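Alpha-1,2-mannosidase (Trichoderma reesei, PDB 1HCU) probably trims alpha-1,2-linked mannose residues from N-linked high-mannose glycans, as a calcium-dependent glycosidase of family 47. Local coordinates at residues P211-I222 / R268-H279. Numbering follows the deposited sequence.
Sequences PKGSPEAWPGLI and RWVLGADSTIGH
Trp218 and His279 stack face to face, planes 8° apart, where the loop after helix 196-209 meets helix 263-280. From Trp218 CB, resting against Ser275 OG, CG leaves anti to the carbonyl carbon (chi1 -83°), which helps lay the indole flat against the imidazole. CG lies against His279 CD2, CD1 meets NE2 and CD2, and NE1 sits over the imidazole centre. Farther out, CE2 meets His279 CG (3.5 Å), while CZ2 and CH2 lie against His279 CB, a CH-pi contact over the six-membered ring. Shortened to an alanine, Trp218 would lack the indole face, and the imidazole would probably lose its stacking partner and be free to turn. Within the type II turn from Trp218 to Leu221, Pro219 O accepts a hydrogen bond from Ser275 OG (2.7 Å) on a lone pair. Gly220 CA packs 3.7 Å from Leu271 CB, where a side chain would clash. Glu216 OE1 accepts hydrogen bonds from Gly220 N (3.0 Å) and, on the opposite carboxylate face, from Arg268 NH2 (3.1 Å), the latter a salt bridge. Aromatic, polar and charged contacts thus spread along one helix of the family's (alpha/alpha)7 barrel, consistent with their jointly holding the loop.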
ATOM      1  N   PRO A 211      19.618  -4.115 -13.523  1.00 19.80           N
ATOM      2  CA  PRO A 211      19.877  -5.392 -12.857  1.00 19.67           C
ATOM      3  C   PRO A 211      21.078  -6.167 -13.361  1.00 20.10           C
ATOM      4  O   PRO A 211      21.182  -6.479 -14.547  1.00 21.52           O
ATOM      5  CB  PRO A 211      18.566  -6.149 -13.055  1.00 20.27           C
ATOM      6  CG  PRO A 211      18.074  -5.624 -14.363  1.00 19.14           C
ATOM      7  CD  PRO A 211      18.321  -4.146 -14.222  1.00 18.17           C
ATOM      8  N   LYS A 212      21.990  -6.466 -12.443  1.00 21.02           N
ATOM      9  CA  LYS A 212      23.184  -7.233 -12.765  1.00 22.63           C
ATOM     10  C   LYS A 212      23.198  -8.462 -11.869  1.00 22.34           C
ATOM     11  O   LYS A 212      22.836  -8.388 -10.691  1.00 22.41           O
ATOM     12  CB  LYS A 212      24.440  -6.385 -12.556  1.00 24.81           C
ATOM     13  CG  LYS A 212      24.472  -5.135 -13.429  1.00 28.91           C
ATOM     14  CD  LYS A 212      25.791  -4.395 -13.301  1.00 32.83           C
ATOM     15  CE  LYS A 212      25.790  -3.125 -14.137  1.00 33.87           C
ATOM     16  NZ  LYS A 212      25.501  -3.422 -15.566  1.00 35.47           N
ATOM     17  N   GLY A 213      23.599  -9.591 -12.445  1.00 22.86           N
ATOM     18  CA  GLY A 213      23.635 -10.849 -11.720  1.00 22.24           C
ATOM     19  C   GLY A 213      22.712 -11.829 -12.425  1.00 24.18           C
ATOM     20  O   GLY A 213      22.906 -12.137 -13.601  1.00 27.10           O
ATOM     21  N   SER A 214      21.696 -12.319 -11.727  1.00 24.42           N
ATOM     22  CA  SER A 214      20.756 -13.251 -12.336  1.00 24.28           C
ATOM     23  C   SER A 214      20.036 -12.574 -13.500  1.00 23.78           C
ATOM     24  O   SER A 214      19.674 -11.399 -13.414  1.00 25.56           O
ATOM     25  CB  SER A 214      19.737 -13.720 -11.302  1.00 24.65           C
ATOM     26  OG  SER A 214      20.390 -14.337 -10.205  1.00 29.61           O
ATOM     27  N   PRO A 215      19.827 -13.302 -14.612  1.00 21.33           N
ATOM     28  CA  PRO A 215      19.139 -12.737 -15.782  1.00 18.61           C
ATOM     29  C   PRO A 215      17.682 -12.431 -15.458  1.00 18.58           C
ATOM     30  O   PRO A 215      17.078 -13.088 -14.606  1.00 19.29           O
ATOM     31  CB  PRO A 215      19.275 -13.840 -16.824  1.00 18.16           C
ATOM     32  CG  PRO A 215      19.210 -15.078 -15.987  1.00 21.00           C
ATOM     33  CD  PRO A 215      20.118 -14.732 -14.814  1.00 19.82           C
ATOM     34  N   GLU A 216      17.118 -11.427 -16.119  1.00 16.62           N
ATOM     35  CA  GLU A 216      15.725 -11.068 -15.875  1.00 16.30           C
ATOM     36  C   GLU A 216      14.835 -12.160 -16.442  1.00 14.72           C
ATOM     37  O   GLU A 216      15.088 -12.654 -17.532  1.00 16.00           O
ATOM     38  CB  GLU A 216      15.397  -9.741 -16.551  1.00 14.69           C
ATOM     39  CG  GLU A 216      16.327  -8.626 -16.147  1.00 16.29           C
ATOM     40  CD  GLU A 216      16.117  -7.375 -16.962  1.00 14.54           C
ATOM     41  OE1 GLU A 216      15.144  -6.641 -16.707  1.00 11.57           O
ATOM     42  OE2 GLU A 216      16.931  -7.137 -17.873  1.00 18.01           O
ATOM     43  N   ALA A 217      13.800 -12.543 -15.703  1.00 13.98           N
ATOM     44  CA  ALA A 217      12.892 -13.577 -16.186  1.00 13.73           C
ATOM     45  C   ALA A 217      12.379 -13.093 -17.527  1.00 14.50           C
ATOM     46  O   ALA A 217      12.293 -13.852 -18.494  1.00 15.79           O
ATOM     47  CB  ALA A 217      11.744 -13.761 -15.223  1.00 12.51           C
ATOM     48  N   TRP A 218      12.041 -11.809 -17.560  1.00 13.54           N
ATOM     49  CA  TRP A 218      11.539 -11.142 -18.752  1.00 12.63           C
ATOM     50  C   TRP A 218      11.962  -9.691 -18.614  1.00 10.34           C
ATOM     51  O   TRP A 218      12.203  -9.214 -17.512  1.00  9.79           O
ATOM     52  CB  TRP A 218      10.011 -11.247 -18.834  1.00 12.73           C
ATOM     53  CG  TRP A 218       9.522 -12.536 -19.434  1.00 12.36           C
ATOM     54  CD1 TRP A 218       9.641 -12.933 -20.738  1.00 13.00           C
ATOM     55  CD2 TRP A 218       8.859 -13.605 -18.749  1.00 12.12           C
ATOM     56  NE1 TRP A 218       9.096 -14.185 -20.904  1.00 10.15           N
ATOM     57  CE2 TRP A 218       8.609 -14.622 -19.701  1.00 10.67           C
ATOM     58  CE3 TRP A 218       8.453 -13.805 -17.419  1.00 12.81           C
ATOM     59  CZ2 TRP A 218       7.971 -15.820 -19.367  1.00  9.33           C
ATOM     60  CZ3 TRP A 218       7.818 -14.998 -17.087  1.00 10.16           C
ATOM     61  CH2 TRP A 218       7.586 -15.989 -18.060  1.00  9.77           C
ATOM     62  N   PRO A 219      12.062  -8.970 -19.734  1.00 11.66           N
ATOM     63  CA  PRO A 219      12.469  -7.562 -19.682  1.00  9.90           C
ATOM     64  C   PRO A 219      11.661  -6.788 -18.637  1.00 10.87           C
ATOM     65  O   PRO A 219      10.433  -6.751 -18.694  1.00 11.91           O
ATOM     66  CB  PRO A 219      12.210  -7.079 -21.109  1.00 10.17           C
ATOM     67  CG  PRO A 219      12.432  -8.328 -21.936  1.00 11.00           C
ATOM     68  CD  PRO A 219      11.725  -9.381 -21.111  1.00 10.07           C
ATOM     69  N   GLY A 220      12.351  -6.186 -17.675  1.00 10.17           N
ATOM     70  CA  GLY A 220      11.658  -5.428 -16.648  1.00 10.21           C
ATOM     71  C   GLY A 220      11.257  -6.237 -15.421  1.00  9.01           C
ATOM     72  O   GLY A 220      11.023  -5.666 -14.358  1.00  8.00           O
ATOM     73  N   LEU A 221      11.172  -7.557 -15.566  1.00  7.56           N
ATOM     74  CA  LEU A 221      10.805  -8.426 -14.452  1.00  8.50           C
ATOM     75  C   LEU A 221      12.061  -8.961 -13.771  1.00  9.35           C
ATOM     76  O   LEU A 221      12.588 -10.026 -14.123  1.00  9.60           O
ATOM     77  CB  LEU A 221       9.916  -9.577 -14.939  1.00  5.36           C
ATOM     78  CG  LEU A 221       8.586  -9.073 -15.512  1.00  9.18           C
ATOM     79  CD1 LEU A 221       7.708 -10.244 -15.953  1.00  9.53           C
ATOM     80  CD2 LEU A 221       7.867  -8.237 -14.451  1.00  9.07           C
ATOM     81  N   ILE A 222      12.520  -8.192 -12.788  1.00  8.16           N
ATOM     82  CA  ILE A 222      13.726  -8.474 -12.017  1.00  7.75           C
ATOM     83  C   ILE A 222      13.570  -9.507 -10.912  1.00  6.42           C
ATOM     84  O   ILE A 222      12.470  -9.987 -10.637  1.00  9.40           O
ATOM     85  CB  ILE A 222      14.273  -7.159 -11.388  1.00  8.96           C
ATOM     86  CG1 ILE A 222      13.250  -6.561 -10.406  1.00  8.76           C
ATOM     87  CG2 ILE A 222      14.548  -6.144 -12.497  1.00  9.64           C
ATOM     88  CD1 ILE A 222      13.767  -5.359  -9.601  1.00  5.71           C
ATOM     89  N   ARG A 268      11.480   1.754 -17.075  1.00 10.69           N
ATOM     90  CA  ARG A 268      11.610   0.454 -16.416  1.00 10.16           C
ATOM     91  C   ARG A 268      10.228  -0.119 -16.064  1.00  9.35           C
ATOM     92  O   ARG A 268      10.036  -1.341 -16.048  1.00  8.89           O
ATOM     93  CB  ARG A 268      12.488   0.567 -15.159  1.00 10.61           C
ATOM     94  CG  ARG A 268      13.937   0.966 -15.448  1.00 10.22           C
ATOM     95  CD  ARG A 268      14.625  -0.008 -16.412  1.00  8.18           C
ATOM     96  NE  ARG A 268      14.624  -1.376 -15.908  1.00  8.45           N
ATOM     97  CZ  ARG A 268      15.184  -2.413 -16.525  1.00  8.32           C
ATOM     98  NH1 ARG A 268      15.801  -2.249 -17.690  1.00  5.85           N
ATOM     99  NH2 ARG A 268      15.124  -3.619 -15.970  1.00  5.45           N
ATOM    100  N   TRP A 269       9.275   0.769 -15.793  1.00  7.38           N
ATOM    101  CA  TRP A 269       7.905   0.378 -15.467  1.00  8.46           C
ATOM    102  C   TRP A 269       7.214  -0.203 -16.711  1.00  9.47           C
ATOM    103  O   TRP A 269       6.553  -1.245 -16.643  1.00  8.72           O
ATOM    104  CB  TRP A 269       7.104   1.600 -14.990  1.00  8.75           C
ATOM    105  CG  TRP A 269       5.721   1.260 -14.506  1.00  8.50           C
ATOM    106  CD1 TRP A 269       5.381   0.815 -13.266  1.00  6.70           C
ATOM    107  CD2 TRP A 269       4.516   1.244 -15.283  1.00  6.47           C
ATOM    108  NE1 TRP A 269       4.042   0.512 -13.217  1.00  6.35           N
ATOM    109  CE2 TRP A 269       3.485   0.766 -14.441  1.00  5.71           C
ATOM    110  CE3 TRP A 269       4.208   1.584 -16.606  1.00  6.38           C
ATOM    111  CZ2 TRP A 269       2.161   0.614 -14.880  1.00  3.49           C
ATOM    112  CZ3 TRP A 269       2.885   1.432 -17.044  1.00  6.13           C
ATOM    113  CH2 TRP A 269       1.883   0.950 -16.180  1.00  2.76           C
ATOM    114  N   VAL A 270       7.378   0.485 -17.842  1.00  7.56           N
ATOM    115  CA  VAL A 270       6.771   0.061 -19.096  1.00  7.52           C
ATOM    116  C   VAL A 270       7.200  -1.348 -19.486  1.00  9.11           C
ATOM    117  O   VAL A 270       6.382  -2.128 -19.974  1.00  8.56           O
ATOM    118  CB  VAL A 270       7.100   1.049 -20.261  1.00  8.83           C
ATOM    119  CG1 VAL A 270       6.578   0.497 -21.586  1.00  6.30           C
ATOM    120  CG2 VAL A 270       6.439   2.413 -19.992  1.00  5.59           C
ATOM    121  N   LEU A 271       8.473  -1.670 -19.267  1.00  9.69           N
ATOM    122  CA  LEU A 271       8.983  -3.003 -19.579  1.00  8.74           C
ATOM    123  C   LEU A 271       8.272  -3.985 -18.656  1.00  7.95           C
ATOM    124  O   LEU A 271       7.759  -5.011 -19.089  1.00  6.04           O
ATOM    125  CB  LEU A 271      10.491  -3.082 -19.323  1.00 11.16           C
ATOM    126  CG  LEU A 271      11.475  -2.542 -20.358  1.00 13.42           C
ATOM    127  CD1 LEU A 271      12.869  -2.553 -19.759  1.00 12.45           C
ATOM    128  CD2 LEU A 271      11.434  -3.395 -21.621  1.00 12.76           C
ATOM    129  N   GLY A 272       8.269  -3.658 -17.368  1.00  8.98           N
ATOM    130  CA  GLY A 272       7.601  -4.501 -16.398  1.00  8.55           C
ATOM    131  C   GLY A 272       6.151  -4.696 -16.807  1.00  7.92           C
ATOM    132  O   GLY A 272       5.707  -5.828 -16.992  1.00  6.58           O
ATOM    133  N   ALA A 273       5.434  -3.586 -16.974  1.00  6.73           N
ATOM    134  CA  ALA A 273       4.026  -3.609 -17.350  1.00  9.15           C
ATOM    135  C   ALA A 273       3.732  -4.462 -18.578  1.00 10.25           C
ATOM    136  O   ALA A 273       2.833  -5.313 -18.558  1.00 10.51           O
ATOM    137  CB  ALA A 273       3.522  -2.179 -17.589  1.00  9.47           C
ATOM    138  N   ASP A 274       4.483  -4.224 -19.645  1.00 10.03           N
ATOM    139  CA  ASP A 274       4.300  -4.962 -20.882  1.00 11.17           C
ATOM    140  C   ASP A 274       4.618  -6.439 -20.685  1.00 11.43           C
ATOM    141  O   ASP A 274       3.931  -7.305 -21.226  1.00 12.09           O
ATOM    142  CB  ASP A 274       5.168  -4.358 -21.992  1.00 11.87           C
ATOM    143  CG  ASP A 274       4.694  -2.973 -22.413  1.00 14.86           C
ATOM    144  OD1 ASP A 274       3.507  -2.655 -22.183  1.00 16.81           O
ATOM    145  OD2 ASP A 274       5.494  -2.203 -22.989  1.00 15.16           O
ATOM    146  N   SER A 275       5.644  -6.727 -19.892  1.00 10.87           N
ATOM    147  CA  SER A 275       6.004  -8.111 -19.634  1.00 11.54           C
ATOM    148  C   SER A 275       4.984  -8.855 -18.766  1.00 10.80           C
ATOM    149  O   SER A 275       4.758 -10.039 -18.985  1.00 12.61           O
ATOM    150  CB  SER A 275       7.395  -8.206 -18.989  1.00  9.36           C
ATOM    151  OG  SER A 275       8.405  -7.986 -19.945  1.00  7.31           O
ATOM    152  N   THR A 276       4.368  -8.195 -17.788  1.00  9.82           N
ATOM    153  CA  THR A 276       3.402  -8.924 -16.969  1.00 11.46           C
ATOM    154  C   THR A 276       2.115  -9.134 -17.758  1.00 11.64           C
ATOM    155  O   THR A 276       1.401 -10.109 -17.549  1.00 12.83           O
ATOM    156  CB  THR A 276       3.097  -8.214 -15.619  1.00 11.37           C
ATOM    157  OG1 THR A 276       1.961  -7.354 -15.752  1.00 17.44           O
ATOM    158  CG2 THR A 276       4.294  -7.416 -15.167  1.00  8.74           C
ATOM    159  N   ILE A 277       1.839  -8.228 -18.687  1.00 11.09           N
ATOM    160  CA  ILE A 277       0.654  -8.340 -19.514  1.00 11.33           C
ATOM    161  C   ILE A 277       0.787  -9.491 -20.504  1.00 12.30           C
ATOM    162  O   ILE A 277      -0.169 -10.230 -20.731  1.00 14.54           O
ATOM    163  CB  ILE A 277       0.387  -7.034 -20.294  1.00 12.91           C
ATOM    164  CG1 ILE A 277      -0.095  -5.948 -19.332  1.00 13.73           C
ATOM    165  CG2 ILE A 277      -0.670  -7.269 -21.374  1.00 10.17           C
ATOM    166  CD1 ILE A 277      -0.402  -4.631 -20.006  1.00 15.76           C
ATOM    167  N   GLY A 278       1.974  -9.655 -21.081  1.00 12.20           N
ATOM    168  CA  GLY A 278       2.169 -10.727 -22.042  1.00 11.72           C
ATOM    169  C   GLY A 278       2.584 -12.064 -21.447  1.00 12.97           C
ATOM    170  O   GLY A 278       2.496 -13.090 -22.115  1.00 14.66           O
ATOM    171  N   HIS A 279       3.006 -12.074 -20.186  1.00 11.88           N
ATOM    172  CA  HIS A 279       3.476 -13.317 -19.579  1.00 10.81           C
ATOM    173  C   HIS A 279       2.907 -13.690 -18.204  1.00 10.16           C
ATOM    174  O   HIS A 279       2.845 -14.865 -17.866  1.00 10.36           O
ATOM    175  CB  HIS A 279       5.001 -13.274 -19.486  1.00 12.10           C
ATOM    176  CG  HIS A 279       5.678 -12.940 -20.779  1.00 14.37           C
ATOM    177  ND1 HIS A 279       5.707 -13.805 -21.853  1.00 15.95           N
ATOM    178  CD2 HIS A 279       6.359 -11.836 -21.171  1.00 13.22           C
ATOM    179  CE1 HIS A 279       6.376 -13.249 -22.847  1.00 14.66           C
ATOM    180  NE2 HIS A 279       6.782 -12.053 -22.458  1.00 13.77           N
TER
HETATM  181  O   HOH W   1      11.169  -2.960 -13.874  1.00  3.85           O